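Local atomic coordinates of diaminopimelate decarboxylase (Aquifex aeolicus, PDB entry 2P3E), a protein that probably catalyses the pyridoxal 5'-phosphate-dependent decarboxylation of meso-diaminopimelate to L-lysine, the final step of lysine biosynthesis. Residues Q30-P35 with A392-E397; F68-V73 with L91-K96; K185-A190 with E227-K232; V295-D300 with F306-A311. All coordinates share one frame; numbering follows the deposited sequence.

Interaction 1: Q30-P35 with A392-E397; sequences QTFGTP and AEVLVE
Val-394 sends one methyl, CG1, onto a face of the Phe-32 ring, while Thr-31 covers the other. CG1 stands 3.9 Å from the centroid of the Phe-32 ring and 13° off its normal, a CH-pi contact made slightly toward the rim, where Phe-32 CD2 is the nearest ring atom. On the far side Thr-31 CG2 lies over the ring centre, 3.7 Å above the plane of Phe-32, which leaves the ring clamped between two methyl groups. The Phe-32 torsion (chi1 -67°, CG opposite the carbonyl carbon) carries the ring from the helix end toward the strand, and the two side chains cross obliquely. Here the last turn of helix 25-32 packs on strand 392-397, part of the beta domain, built from the C-terminal region together with the N-terminal strand 36-40, that as in other fold-type III decarboxylases accompanies the pyridoxal-binding barrel. The chain leaving the helix soon enters the same sheet as strand 36-40, which pairs in parallel with strand 392-397. Gly-33 makes the exit with a positive phi, a conformation in which a CB would press on Phe-32 O, and a cis peptide bond precedes Pro-35. Ala-392 fits beside this turn: its CB lies 4.5 Å from Phe-32 O, and its N is 3.8 Å from Pro-35 O. Those two carbonyl oxygens are held by one guanidinium group, Arg-407 giving NH2 to Phe-32 and NH1 to Pro-35. Val-394 also packs on Val-38 and Leu-403 of the flanking strands 36-40 and 400-405.

Interaction 2: F68-V73 with L91-K96; sequences FNPHLV and LYLAKK
The forked end of Leu-93 is the bump of this contact, and the hollow that takes it is formed by Phe-68, Pro-70 and Val-73 where the chain turns into helix 70-78. CD2 lies against Phe-68 CB and Phe-68 O, at a modelled 3.3 Å from the former that is unusually short and should be read with caution. The other methyl, CD1, passes the same carbonyl and comes to 4.0 Å from Pro-70 CB, so the two branches straddle Phe-68 O. Val-73 CG2 closes the hollow more loosely, 4.4 Å from Leu-93 CD2. Leu-93 reaches across because its CG is turned opposite the backbone N (chi1 -163°). The Phe-68 ring swings away, so that of its side chain it is CB that meets Leu-93; this side chain is about 8 Å from that of Lys-65, the probable cofactor-bearing lysine, which carries none here. Asn-69 caps the helix start, its OD1 taking weak bonds from His-71 N and Leu-72 N. With an alanine in place of Leu-93, the hollow would probably stay unfilled and helix 88-96 would lose its main hold on the start of helix 70-78. Met-387 of the second subunit packs on both Phe-68 and Leu-93, so the plug lies beside the dimer interface. Helices 70-78 and 88-96 are successive helices of the barrel, flanking strand 82-85 in the chain; Leu-91 and Ala-94 pack inward on strands 82-85 and 104-106.

Interaction 3: K185-A190 with E227-K232; sequences KEYEYA and ESLTQK
Tyr-187 and Leu-229 mark the nearest approach of two helical segments, their CA atoms 8.3 Å apart. Both keep regular helical bonding, from Tyr-189 N to Lys-185 O in one and from Gln-231 N to Glu-227 O in the other, and across this gap it is side chains that touch. Leu-229 drops CD1 almost squarely on the Tyr-187 ring: the methyl is 3.7 Å from the centroid and 4° off the normal, a face-on CH-pi contact. All six ring carbons therefore lie at nearly the same distance from CD1. The second methyl sits further back, with Leu-229 CD2 3.9 Å from Tyr-187 CB, so the fork grips both the ring and its root. The two side chains meet at about a right angle. Bonds from Tyr-187 OH to Gly-200 O and Ile-153 N anchor the far end of the ring and probably keep it from swinging away from Leu-229. Toward the solvent, Lys-232 crosses Glu-188, with OE2 of Glu-188 3.8 Å from CD of Lys-232. A bend at chi4 (-61°) turns the lysine ammonium aside; NZ stays 5.4 Å from Glu-188 OE2, so any attraction between the opposite charges is probably weak. Beneath the pair, Ile-201 of strand 196-202 packs on both Tyr-187 and Leu-229, and Phe-234 touches them too. Helix 183-191 leads into this barrel strand and helix 214-231 follows it, so the contact joins consecutive helices on the outer layer of the barrel.

Interaction 4: V295-D300 with F306-A311; sequences VQFLKD and FIIVDA
Gln-296 and Phe-297 both donate their backbone N-H to one acceptor, Ile-308 O, a classic beta bulge in the antiparallel hairpin of strands 289-301 and 304-309. The Gln-296 N bond is the shorter, 2.7 Å to Ile-308 O and in its carbonyl plane; that from Phe-297 N is 3.1 Å and tilted 23° from the plane. Past the bulge the pairing is regular: Phe-297 and Lys-299 form hydrogen-bonded pairs with Ile-308 and Phe-306, and Leu-298 forms a non-hydrogen-bonded pair with Ile-307. The extra residue shifts the register by one, so Val-295 pairs with Val-309. On one face Val-295 CG2 meets Ile-307 CG2 at 3.8 Å, while Leu-298 lies alongside Ile-307. On the other face, with Ile-308, lie Phe-297, Lys-299 and Phe-306, and these three meet the second subunit; Lys-299 NZ is hydrogen-bonded to the carbonyl oxygens of Glu-130, Lys-175 and Gly-177 of that subunit. Gln-296 bends at chi2 (-54°) to lay its amide beside Asp-310, NE2 3.7 Å from Asp-310 CB; this amide bonds Gln-294 O, whereas the carboxylate is held by Thr-34, Thr-293 and Gln-294 N. Cutting Gln-296 back to an alanine would remove the amide, and is likely to leave Gln-294 O without that donor and one flank of Asp-310 uncovered. Lys-299 O takes the N-H of Phe-306 and also lies in the plane of the Phe-306 ring at its edge, 3.5 Å from CD2.

How the interactions relate
Following the chain, residues 30-35 open interaction 1, whose loop closes only when strand 392-397 arrives; the other three contacts are nested inside it, in series, and none cross. Interaction 2 closes a short loop between successive barrel helices, interaction 3 a somewhat longer one further round the same barrel, and interaction 4 the hairpin of the beta domain. Interaction 1 touches interactions 2 and 4. Its Glu-393 meets Asn-69 of interaction 2, bringing the beta domain against the barrel, and Thr-34 and Pro-35 meet Asp-310 and Ala-311 of interaction 4, on the same sheet. Interaction 3 stands apart, about 59 Å from interaction 4 between centres. Interactions 2 and 4 both touch the second subunit.

Interaction 1: Q30-P35 with A392-E397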
loop_
_atom_site.group_PDB
_atom_site.type_symbol
_atom_site.label_atom_id
_atom_site.label_comp_id
_atom_site.label_asym_id
_atom_site.label_seq_id
_atom_site.Cartn_x
_atom_site.Cartn_y
_atom_site.Cartn_z
ATOM N N GLN B 30 19.139 -15.343 -8.657
ATOM C CA GLN B 30 20.554 -15.234 -8.283
ATOM C C GLN B 30 21.217 -14.019 -8.917
ATOM O O GLN B 30 22.068 -13.381 -8.304
ATOM C CB GLN B 30 21.321 -16.513 -8.677
ATOM C CG GLN B 30 20.890 -17.768 -7.935
ATOM C CD GLN B 30 21.546 -19.043 -8.506
ATOM O OE1 GLN B 30 21.963 -19.091 -9.672
ATOM N NE2 GLN B 30 21.630 -20.070 -7.685
ATOM N N THR B 31 20.822 -13.693 -10.142
ATOM C CA THR B 31 21.393 -12.545 -10.868
ATOM C C THR B 31 20.872 -11.192 -10.372
ATOM O O THR B 31 21.653 -10.272 -10.122
ATOM C CB THR B 31 21.125 -12.674 -12.383
ATOM O OG1 THR B 31 21.791 -13.848 -12.863
ATOM C CG2 THR B 31 21.638 -11.473 -13.158
ATOM N N PHE B 32 19.549 -11.071 -10.248
ATOM C CA PHE B 32 18.921 -9.769 -9.979
ATOM C C PHE B 32 18.466 -9.569 -8.529
ATOM O O PHE B 32 18.053 -8.469 -8.141
ATOM C CB PHE B 32 17.755 -9.536 -10.957
ATOM C CG PHE B 32 18.197 -9.377 -12.388
ATOM C CD1 PHE B 32 18.847 -8.207 -12.807
ATOM C CD2 PHE B 32 17.992 -10.404 -13.315
ATOM C CE1 PHE B 32 19.276 -8.067 -14.132
ATOM C CE2 PHE B 32 18.414 -10.263 -14.625
ATOM C CZ PHE B 32 19.057 -9.098 -15.035
ATOM N N GLY B 33 18.537 -10.632 -7.734
ATOM C CA GLY B 33 18.114 -10.599 -6.338
ATOM C C GLY B 33 16.611 -10.838 -6.166
ATOM O O GLY B 33 15.861 -10.880 -7.147
ATOM N N THR B 34 16.179 -11.023 -4.917
ATOM C CA THR B 34 14.752 -11.141 -4.594
ATOM C C THR B 34 14.409 -10.119 -3.504
ATOM O O THR B 34 15.301 -9.683 -2.779
ATOM C CB THR B 34 14.363 -12.576 -4.107
ATOM O OG1 THR B 34 15.219 -12.964 -3.024
ATOM C CG2 THR B 34 14.476 -13.603 -5.240
ATOM N N PRO B 35 13.119 -9.716 -3.394
ATOM C CA PRO B 35 11.990 -10.039 -4.275
ATOM C C PRO B 35 12.216 -9.557 -5.709
ATOM O O PRO B 35 12.888 -8.544 -5.921
ATOM C CB PRO B 35 10.809 -9.267 -3.653
ATOM C CG PRO B 35 11.228 -8.998 -2.241
ATOM C CD PRO B 35 12.721 -8.826 -2.283
ATOM N N ALA B 392 13.115 -5.255 -7.889
ATOM C CA ALA B 392 13.490 -5.086 -9.302
ATOM C C ALA B 392 12.377 -5.709 -10.168
ATOM O O ALA B 392 11.651 -6.599 -9.710
ATOM C CB ALA B 392 14.831 -5.763 -9.600
ATOM N N GLU B 393 12.254 -5.215 -11.399
ATOM C CA GLU B 393 11.364 -5.796 -12.388
ATOM C C GLU B 393 12.151 -6.162 -13.666
ATOM O O GLU B 393 12.902 -5.358 -14.191
ATOM C CB GLU B 393 10.257 -4.813 -12.752
ATOM C CG GLU B 393 9.239 -4.530 -11.610
ATOM C CD GLU B 393 8.111 -3.583 -12.065
ATOM O OE1 GLU B 393 8.394 -2.402 -12.428
ATOM O OE2 GLU B 393 6.934 -4.002 -12.056
ATOM N N VAL B 394 11.950 -7.371 -14.169
ATOM C CA VAL B 394 12.642 -7.819 -15.389
ATOM C C VAL B 394 11.610 -8.315 -16.391
ATOM O O VAL B 394 10.561 -8.818 -16.001
ATOM C CB VAL B 394 13.692 -8.932 -15.099
ATOM C CG1 VAL B 394 14.829 -8.388 -14.219
ATOM C CG2 VAL B 394 13.057 -10.111 -14.407
ATOM N N LEU B 395 11.913 -8.140 -17.669
ATOM C CA LEU B 395 11.041 -8.544 -18.767
ATOM C C LEU B 395 11.782 -9.573 -19.635
ATOM O O LEU B 395 12.859 -9.277 -20.196
ATOM C CB LEU B 395 10.660 -7.336 -19.613
ATOM C CG LEU B 395 9.810 -7.551 -20.888
ATOM C CD1 LEU B 395 8.397 -7.962 -20.519
ATOM C CD2 LEU B 395 9.809 -6.272 -21.702
ATOM N N VAL B 396 11.218 -10.771 -19.717
ATOM C CA VAL B 396 11.822 -11.867 -20.459
ATOM C C VAL B 396 11.170 -11.969 -21.848
ATOM O O VAL B 396 9.965 -11.752 -21.990
ATOM C CB VAL B 396 11.700 -13.194 -19.696
ATOM C CG1 VAL B 396 12.385 -14.303 -20.464
ATOM C CG2 VAL B 396 12.361 -13.088 -18.326
ATOM N N GLU B 397 11.980 -12.244 -22.870
ATOM C CA GLU B 397 11.452 -12.491 -24.210
ATOM C C GLU B 397 12.361 -13.494 -24.921
ATOM O O GLU B 397 13.542 -13.193 -25.166
ATOM C CB GLU B 397 11.383 -11.196 -25.014
ATOM C CG GLU B 397 10.736 -11.351 -26.395
ATOM C CD GLU B 397 10.536 -10.021 -27.096
ATOM O OE1 GLU B 397 9.951 -9.084 -26.499
ATOM O OE2 GLU B 397 10.947 -9.900 -28.252
#

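Interaction 2: F68-V73 with L91-K96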
loop_
_atom_site.group_PDB
_atom_site.type_symbol
_atom_site.label_atom_id
_atom_site.label_comp_id
_atom_site.label_asym_id
_atom_site.label_seq_id
_atom_site.Cartn_x
_atom_site.Cartn_y
_atom_site.Cartn_z
ATOM N N PHE B 68 1.934 0.206 -14.033
ATOM C CA PHE B 68 2.415 1.447 -14.599
ATOM C C PHE B 68 3.845 1.410 -15.126
ATOM O O PHE B 68 4.393 2.455 -15.458
ATOM C CB PHE B 68 2.217 2.661 -13.629
ATOM C CG PHE B 68 2.829 2.494 -12.273
ATOM C CD1 PHE B 68 4.213 2.459 -12.104
ATOM C CD2 PHE B 68 2.009 2.380 -11.137
ATOM C CE1 PHE B 68 4.784 2.304 -10.839
ATOM C CE2 PHE B 68 2.566 2.237 -9.870
ATOM C CZ PHE B 68 3.956 2.185 -9.714
ATOM N N ASN B 69 4.466 0.232 -15.215
ATOM C CA ASN B 69 5.862 0.217 -15.676
ATOM C C ASN B 69 5.916 0.788 -17.087
ATOM O O ASN B 69 5.226 0.283 -17.973
ATOM C CB ASN B 69 6.465 -1.201 -15.630
ATOM C CG ASN B 69 7.936 -1.221 -16.065
ATOM O OD1 ASN B 69 8.252 -0.959 -17.225
ATOM N ND2 ASN B 69 8.827 -1.492 -15.126
ATOM N N PRO B 70 6.724 1.851 -17.306
ATOM C CA PRO B 70 6.642 2.519 -18.602
ATOM C C PRO B 70 7.101 1.659 -19.780
ATOM O O PRO B 70 6.605 1.854 -20.892
ATOM C CB PRO B 70 7.540 3.759 -18.458
ATOM C CG PRO B 70 8.336 3.556 -17.219
ATOM C CD PRO B 70 7.681 2.484 -16.384
ATOM N N HIS B 71 8.022 0.731 -19.543
ATOM C CA HIS B 71 8.440 -0.193 -20.599
ATOM C C HIS B 71 7.318 -1.163 -20.986
ATOM O O HIS B 71 7.154 -1.501 -22.166
ATOM C CB HIS B 71 9.729 -0.939 -20.203
ATOM C CG HIS B 71 10.860 -0.014 -19.853
ATOM N ND1 HIS B 71 11.569 0.689 -20.809
ATOM C CD2 HIS B 71 11.363 0.371 -18.651
ATOM C CE1 HIS B 71 12.484 1.440 -20.211
ATOM N NE2 HIS B 71 12.369 1.272 -18.902
ATOM N N LEU B 72 6.527 -1.594 -20.007
ATOM C CA LEU B 72 5.395 -2.462 -20.303
ATOM C C LEU B 72 4.296 -1.697 -21.047
ATOM O O LEU B 72 3.672 -2.238 -21.973
ATOM C CB LEU B 72 4.851 -3.105 -19.020
ATOM C CG LEU B 72 5.846 -3.980 -18.228
ATOM C CD1 LEU B 72 5.211 -4.519 -16.937
ATOM C CD2 LEU B 72 6.382 -5.155 -19.084
ATOM N N VAL B 73 4.060 -0.450 -20.640
ATOM C CA VAL B 73 3.080 0.394 -21.304
ATOM C C VAL B 73 3.535 0.693 -22.740
ATOM O O VAL B 73 2.720 0.641 -23.659
ATOM C CB VAL B 73 2.779 1.691 -20.515
ATOM C CG1 VAL B 73 1.739 2.542 -21.263
ATOM C CG2 VAL B 73 2.257 1.341 -19.081
ATOM N N LEU B 91 -1.698 9.767 -17.327
ATOM C CA LEU B 91 -1.609 10.585 -18.558
ATOM C C LEU B 91 -0.136 10.780 -18.962
ATOM O O LEU B 91 0.241 10.531 -20.109
ATOM C CB LEU B 91 -2.306 11.932 -18.378
ATOM C CG LEU B 91 -2.236 12.883 -19.602
ATOM C CD1 LEU B 91 -2.995 12.324 -20.820
ATOM C CD2 LEU B 91 -2.735 14.281 -19.257
ATOM N N TYR B 92 0.665 11.234 -18.001
ATOM C CA TYR B 92 2.119 11.421 -18.172
ATOM C C TYR B 92 2.742 10.140 -18.686
ATOM O O TYR B 92 3.479 10.149 -19.678
ATOM C CB TYR B 92 2.737 11.883 -16.837
ATOM C CG TYR B 92 4.188 11.500 -16.566
ATOM C CD1 TYR B 92 5.224 12.406 -16.803
ATOM C CD2 TYR B 92 4.512 10.251 -16.025
ATOM C CE1 TYR B 92 6.558 12.074 -16.545
ATOM C CE2 TYR B 92 5.846 9.896 -15.778
ATOM C CZ TYR B 92 6.856 10.817 -16.037
ATOM O OH TYR B 92 8.159 10.470 -15.764
ATOM N N LEU B 93 2.407 9.034 -18.023
ATOM C CA LEU B 93 2.944 7.730 -18.354
ATOM C C LEU B 93 2.544 7.274 -19.746
ATOM O O LEU B 93 3.393 6.839 -20.533
ATOM C CB LEU B 93 2.473 6.740 -17.308
ATOM C CG LEU B 93 3.160 5.397 -17.162
ATOM C CD1 LEU B 93 4.557 5.555 -16.561
ATOM C CD2 LEU B 93 2.263 4.643 -16.239
ATOM N N ALA B 94 1.257 7.408 -20.075
ATOM C CA ALA B 94 0.768 7.001 -21.404
ATOM C C ALA B 94 1.519 7.790 -22.485
ATOM O O ALA B 94 2.001 7.210 -23.467
ATOM C CB ALA B 94 -0.759 7.232 -21.514
ATOM N N LYS B 95 1.631 9.103 -22.272
ATOM C CA LYS B 95 2.298 10.002 -23.230
ATOM C C LYS B 95 3.787 9.700 -23.413
ATOM O O LYS B 95 4.273 9.679 -24.541
ATOM C CB LYS B 95 2.060 11.477 -22.859
ATOM C CG LYS B 95 0.650 11.966 -23.225
ATOM C CD LYS B 95 0.272 13.281 -22.527
ATOM C CE LYS B 95 0.835 14.499 -23.228
ATOM N NZ LYS B 95 0.325 15.776 -22.634
ATOM N N LYS B 96 4.489 9.433 -22.308
ATOM C CA LYS B 96 5.893 9.035 -22.328
ATOM C C LYS B 96 6.103 7.721 -23.043
ATOM O O LYS B 96 7.155 7.508 -23.668
ATOM C CB LYS B 96 6.438 8.878 -20.903
ATOM C CG LYS B 96 6.783 10.175 -20.206
ATOM C CD LYS B 96 8.211 10.606 -20.500
ATOM C CE LYS B 96 8.558 11.818 -19.661
ATOM N NZ LYS B 96 9.830 12.449 -20.128
#

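Interaction 3: K185-A190 with E227-K232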
loop_
_atom_site.group_PDB
_atom_site.type_symbol
_atom_site.label_atom_id
_atom_site.label_comp_id
_atom_site.label_asym_id
_atom_site.label_seq_id
_atom_site.Cartn_x
_atom_site.Cartn_y
_atom_site.Cartn_z
ATOM N N LYS B 185 -30.879 12.482 -18.208
ATOM C CA LYS B 185 -30.939 13.814 -17.594
ATOM C C LYS B 185 -29.584 14.511 -17.560
ATOM O O LYS B 185 -29.500 15.725 -17.761
ATOM C CB LYS B 185 -31.527 13.744 -16.178
ATOM C CG LYS B 185 -33.055 13.601 -16.145
ATOM C CD LYS B 185 -33.588 13.700 -14.717
ATOM C CE LYS B 185 -33.731 12.319 -14.059
ATOM N NZ LYS B 185 -34.298 12.436 -12.678
ATOM N N GLU B 186 -28.523 13.747 -17.308
ATOM C CA GLU B 186 -27.178 14.298 -17.386
ATOM C C GLU B 186 -26.739 14.624 -18.808
ATOM O O GLU B 186 -25.996 15.575 -19.006
ATOM C CB GLU B 186 -26.152 13.386 -16.689
ATOM C CG GLU B 186 -26.095 13.612 -15.180
ATOM C CD GLU B 186 -24.982 12.840 -14.512
ATOM O OE1 GLU B 186 -23.802 12.954 -14.936
ATOM O OE2 GLU B 186 -25.293 12.112 -13.543
ATOM N N TYR B 187 -27.171 13.827 -19.786
ATOM C CA TYR B 187 -26.862 14.098 -21.193
ATOM C C TYR B 187 -27.562 15.377 -21.665
ATOM O O TYR B 187 -26.977 16.200 -22.380
ATOM C CB TYR B 187 -27.248 12.910 -22.085
ATOM C CG TYR B 187 -26.169 11.855 -22.145
ATOM C CD1 TYR B 187 -26.232 10.715 -21.342
ATOM C CD2 TYR B 187 -25.070 12.015 -22.983
ATOM C CE1 TYR B 187 -25.226 9.753 -21.380
ATOM C CE2 TYR B 187 -24.054 11.055 -23.036
ATOM C CZ TYR B 187 -24.135 9.938 -22.226
ATOM O OH TYR B 187 -23.135 8.997 -22.275
ATOM N N GLU B 188 -28.809 15.541 -21.231
ATOM C CA GLU B 188 -29.562 16.769 -21.501
ATOM C C GLU B 188 -28.894 17.993 -20.879
ATOM O O GLU B 188 -28.753 19.020 -21.534
ATOM C CB GLU B 188 -31.016 16.634 -21.036
ATOM C CG GLU B 188 -31.867 15.688 -21.919
ATOM C CD GLU B 188 -32.038 16.189 -23.360
ATOM O OE1 GLU B 188 -31.760 17.391 -23.616
ATOM O OE2 GLU B 188 -32.455 15.377 -24.238
ATOM N N TYR B 189 -28.452 17.856 -19.633
ATOM C CA TYR B 189 -27.737 18.906 -18.934
ATOM C C TYR B 189 -26.431 19.261 -19.653
ATOM O O TYR B 189 -26.147 20.444 -19.903
ATOM C CB TYR B 189 -27.475 18.507 -17.476
ATOM C CG TYR B 189 -26.769 19.592 -16.687
ATOM C CD1 TYR B 189 -27.493 20.640 -16.109
ATOM C CD2 TYR B 189 -25.371 19.590 -16.539
ATOM C CE1 TYR B 189 -26.852 21.646 -15.400
ATOM C CE2 TYR B 189 -24.723 20.585 -15.829
ATOM C CZ TYR B 189 -25.473 21.619 -15.270
ATOM O OH TYR B 189 -24.849 22.626 -14.569
ATOM N N ALA B 190 -25.657 18.234 -20.011
ATOM C CA ALA B 190 -24.384 18.424 -20.695
ATOM C C ALA B 190 -24.512 19.057 -22.086
ATOM O O ALA B 190 -23.586 19.717 -22.551
ATOM C CB ALA B 190 -23.616 17.089 -20.777
ATOM N N GLU B 227 -29.568 4.087 -28.489
ATOM C CA GLU B 227 -30.693 4.256 -29.410
ATOM C C GLU B 227 -31.533 5.460 -29.036
ATOM O O GLU B 227 -31.878 6.258 -29.894
ATOM C CB GLU B 227 -31.570 3.010 -29.425
ATOM C CG GLU B 227 -30.860 1.819 -30.005
ATOM C CD GLU B 227 -30.785 1.859 -31.525
ATOM O OE1 GLU B 227 -31.662 2.524 -32.138
ATOM O OE2 GLU B 227 -29.861 1.218 -32.095
ATOM N N SER B 228 -31.844 5.580 -27.750
ATOM C CA SER B 228 -32.618 6.696 -27.237
ATOM C C SER B 228 -31.925 8.058 -27.441
ATOM O O SER B 228 -32.567 9.025 -27.871
ATOM C CB SER B 228 -32.928 6.448 -25.764
ATOM O OG SER B 228 -33.765 7.467 -25.260
ATOM N N LEU B 229 -30.629 8.143 -27.133
ATOM C CA LEU B 229 -29.864 9.382 -27.356
ATOM C C LEU B 229 -29.750 9.743 -28.838
ATOM O O LEU B 229 -29.851 10.918 -29.200
ATOM C CB LEU B 229 -28.466 9.289 -26.717
ATOM C CG LEU B 229 -28.431 9.193 -25.183
ATOM C CD1 LEU B 229 -27.014 8.946 -24.689
ATOM C CD2 LEU B 229 -29.043 10.444 -24.525
ATOM N N THR B 230 -29.530 8.735 -29.691
ATOM C CA THR B 230 -29.441 8.958 -31.142
ATOM C C THR B 230 -30.772 9.513 -31.705
ATOM O O THR B 230 -30.768 10.419 -32.538
ATOM C CB THR B 230 -28.997 7.695 -31.901
ATOM O OG1 THR B 230 -27.721 7.257 -31.406
ATOM C CG2 THR B 230 -28.857 7.979 -33.412
ATOM N N GLN B 231 -31.889 8.973 -31.221
ATOM C CA GLN B 231 -33.224 9.469 -31.587
ATOM C C GLN B 231 -33.426 10.926 -31.144
ATOM O O GLN B 231 -34.006 11.733 -31.881
ATOM C CB GLN B 231 -34.302 8.551 -31.000
ATOM C CG GLN B 231 -35.741 8.921 -31.392
ATOM N NE2 GLN B 231 -39.262 9.433 -31.199
ATOM N N LYS B 232 -32.921 11.262 -29.956
ATOM C CA LYS B 232 -33.001 12.629 -29.421
ATOM C C LYS B 232 -32.048 13.625 -30.087
ATOM O O LYS B 232 -32.072 14.814 -29.772
ATOM C CB LYS B 232 -32.817 12.643 -27.894
ATOM C CG LYS B 232 -33.910 11.898 -27.164
ATOM C CD LYS B 232 -33.940 12.212 -25.688
ATOM C CE LYS B 232 -35.179 11.584 -25.040
ATOM N NZ LYS B 232 -36.475 12.106 -25.604
#

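Interaction 4: V295-D300 with F306-A311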
loop_
_atom_site.group_PDB
_atom_site.type_symbol
_atom_site.label_atom_id
_atom_site.label_comp_id
_atom_site.label_asym_id
_atom_site.label_seq_id
_atom_site.Cartn_x
_atom_site.Cartn_y
_atom_site.Cartn_z
ATOM N N VAL B 295 13.094 -17.967 0.470
ATOM C CA VAL B 295 12.822 -18.437 1.822
ATOM C C VAL B 295 13.969 -18.029 2.761
ATOM O O VAL B 295 15.144 -18.295 2.478
ATOM C CB VAL B 295 12.611 -19.987 1.864
ATOM C CG1 VAL B 295 12.390 -20.450 3.317
ATOM C CG2 VAL B 295 11.439 -20.417 0.959
ATOM N N GLN B 296 13.615 -17.353 3.854
ATOM C CA GLN B 296 14.564 -16.863 4.843
ATOM C C GLN B 296 14.587 -17.783 6.054
ATOM O O GLN B 296 15.663 -18.198 6.482
ATOM C CB GLN B 296 14.215 -15.433 5.266
ATOM C CG GLN B 296 14.182 -14.430 4.122
ATOM C CD GLN B 296 15.458 -14.419 3.300
ATOM O OE1 GLN B 296 16.553 -14.208 3.830
ATOM N NE2 GLN B 296 15.327 -14.652 1.997
ATOM N N PHE B 297 13.407 -18.115 6.589
ATOM C CA PHE B 297 13.312 -18.971 7.780
ATOM C C PHE B 297 12.136 -19.941 7.687
ATOM O O PHE B 297 11.113 -19.633 7.062
ATOM C CB PHE B 297 13.138 -18.144 9.064
ATOM C CG PHE B 297 14.193 -17.099 9.267
ATOM C CD1 PHE B 297 15.453 -17.441 9.736
ATOM C CD2 PHE B 297 13.921 -15.769 8.982
ATOM C CE1 PHE B 297 16.443 -16.452 9.912
ATOM C CE2 PHE B 297 14.895 -14.784 9.164
ATOM C CZ PHE B 297 16.157 -15.133 9.634
ATOM N N LEU B 298 12.301 -21.107 8.316
ATOM C CA LEU B 298 11.180 -21.992 8.663
ATOM C C LEU B 298 10.990 -21.934 10.167
ATOM O O LEU B 298 11.967 -21.890 10.920
ATOM C CB LEU B 298 11.448 -23.444 8.243
ATOM C CG LEU B 298 11.829 -23.709 6.781
ATOM C CD1 LEU B 298 12.192 -25.183 6.596
ATOM C CD2 LEU B 298 10.713 -23.308 5.799
ATOM N N LYS B 299 9.731 -21.930 10.594
ATOM C CA LYS B 299 9.375 -21.798 11.999
ATOM C C LYS B 299 8.080 -22.575 12.252
ATOM O O LYS B 299 7.081 -22.387 11.539
ATOM C CB LYS B 299 9.176 -20.316 12.349
ATOM C CG LYS B 299 8.368 -20.052 13.583
ATOM C CD LYS B 299 8.370 -18.599 13.954
ATOM C CE LYS B 299 7.767 -18.416 15.343
ATOM N NZ LYS B 299 7.793 -16.967 15.767
ATOM N N ASP B 300 8.102 -23.444 13.262
ATOM C CA ASP B 300 6.883 -24.120 13.719
ATOM C C ASP B 300 6.394 -23.521 15.030
ATOM O O ASP B 300 7.166 -23.259 15.958
ATOM C CB ASP B 300 7.085 -25.643 13.859
ATOM C CG ASP B 300 7.424 -26.315 12.541
ATOM O OD1 ASP B 300 6.789 -26.015 11.518
ATOM O OD2 ASP B 300 8.331 -27.170 12.511
ATOM N N PHE B 306 5.326 -22.286 9.430
ATOM C CA PHE B 306 5.535 -21.009 8.759
ATOM C C PHE B 306 6.759 -21.096 7.854
ATOM O O PHE B 306 7.827 -21.603 8.261
ATOM C CB PHE B 306 5.692 -19.866 9.778
ATOM C CG PHE B 306 4.471 -19.635 10.631
ATOM C CD1 PHE B 306 3.490 -18.725 10.241
ATOM C CD2 PHE B 306 4.304 -20.314 11.838
ATOM C CE1 PHE B 306 2.361 -18.507 11.031
ATOM C CE2 PHE B 306 3.176 -20.098 12.632
ATOM C CZ PHE B 306 2.208 -19.185 12.225
ATOM N N ILE B 307 6.590 -20.608 6.627
ATOM C CA ILE B 307 7.673 -20.442 5.669
ATOM C C ILE B 307 7.817 -18.923 5.504
ATOM O O ILE B 307 6.962 -18.270 4.898
ATOM C CB ILE B 307 7.338 -21.115 4.321
ATOM C CG1 ILE B 307 7.143 -22.638 4.513
ATOM C CG2 ILE B 307 8.402 -20.809 3.263
ATOM C CD1 ILE B 307 6.715 -23.389 3.258
ATOM N N ILE B 308 8.891 -18.377 6.070
ATOM C CA ILE B 308 9.099 -16.921 6.082
ATOM C C ILE B 308 9.973 -16.541 4.898
ATOM O O ILE B 308 11.083 -17.068 4.748
ATOM C CB ILE B 308 9.723 -16.449 7.426
ATOM C CG1 ILE B 308 8.820 -16.876 8.596
ATOM C CG2 ILE B 308 9.962 -14.911 7.416
ATOM C CD1 ILE B 308 9.476 -16.823 9.989
ATOM N N VAL B 309 9.460 -15.645 4.052
ATOM C CA VAL B 309 10.132 -15.260 2.806
ATOM C C VAL B 309 10.485 -13.778 2.802
ATOM O O VAL B 309 10.115 -13.061 3.745
ATOM C CB VAL B 309 9.275 -15.646 1.545
ATOM C CG1 VAL B 309 9.102 -17.172 1.470
ATOM C CG2 VAL B 309 7.898 -14.928 1.551
ATOM N N ASP B 310 11.181 -13.317 1.756
ATOM C CA ASP B 310 11.649 -11.919 1.739
ATOM C C ASP B 310 10.684 -10.942 1.071
ATOM O O ASP B 310 10.914 -9.733 1.064
ATOM C CB ASP B 310 13.096 -11.792 1.199
ATOM C CG ASP B 310 13.265 -12.272 -0.254
ATOM O OD1 ASP B 310 12.290 -12.652 -0.940
ATOM O OD2 ASP B 310 14.427 -12.253 -0.719
ATOM N N ALA B 311 9.597 -11.467 0.522
ATOM C CA ALA B 311 8.554 -10.638 -0.077
ATOM C C ALA B 311 7.352 -10.639 0.822
ATOM O O ALA B 311 6.970 -11.680 1.380
ATOM C CB ALA B 311 8.160 -11.148 -1.472
#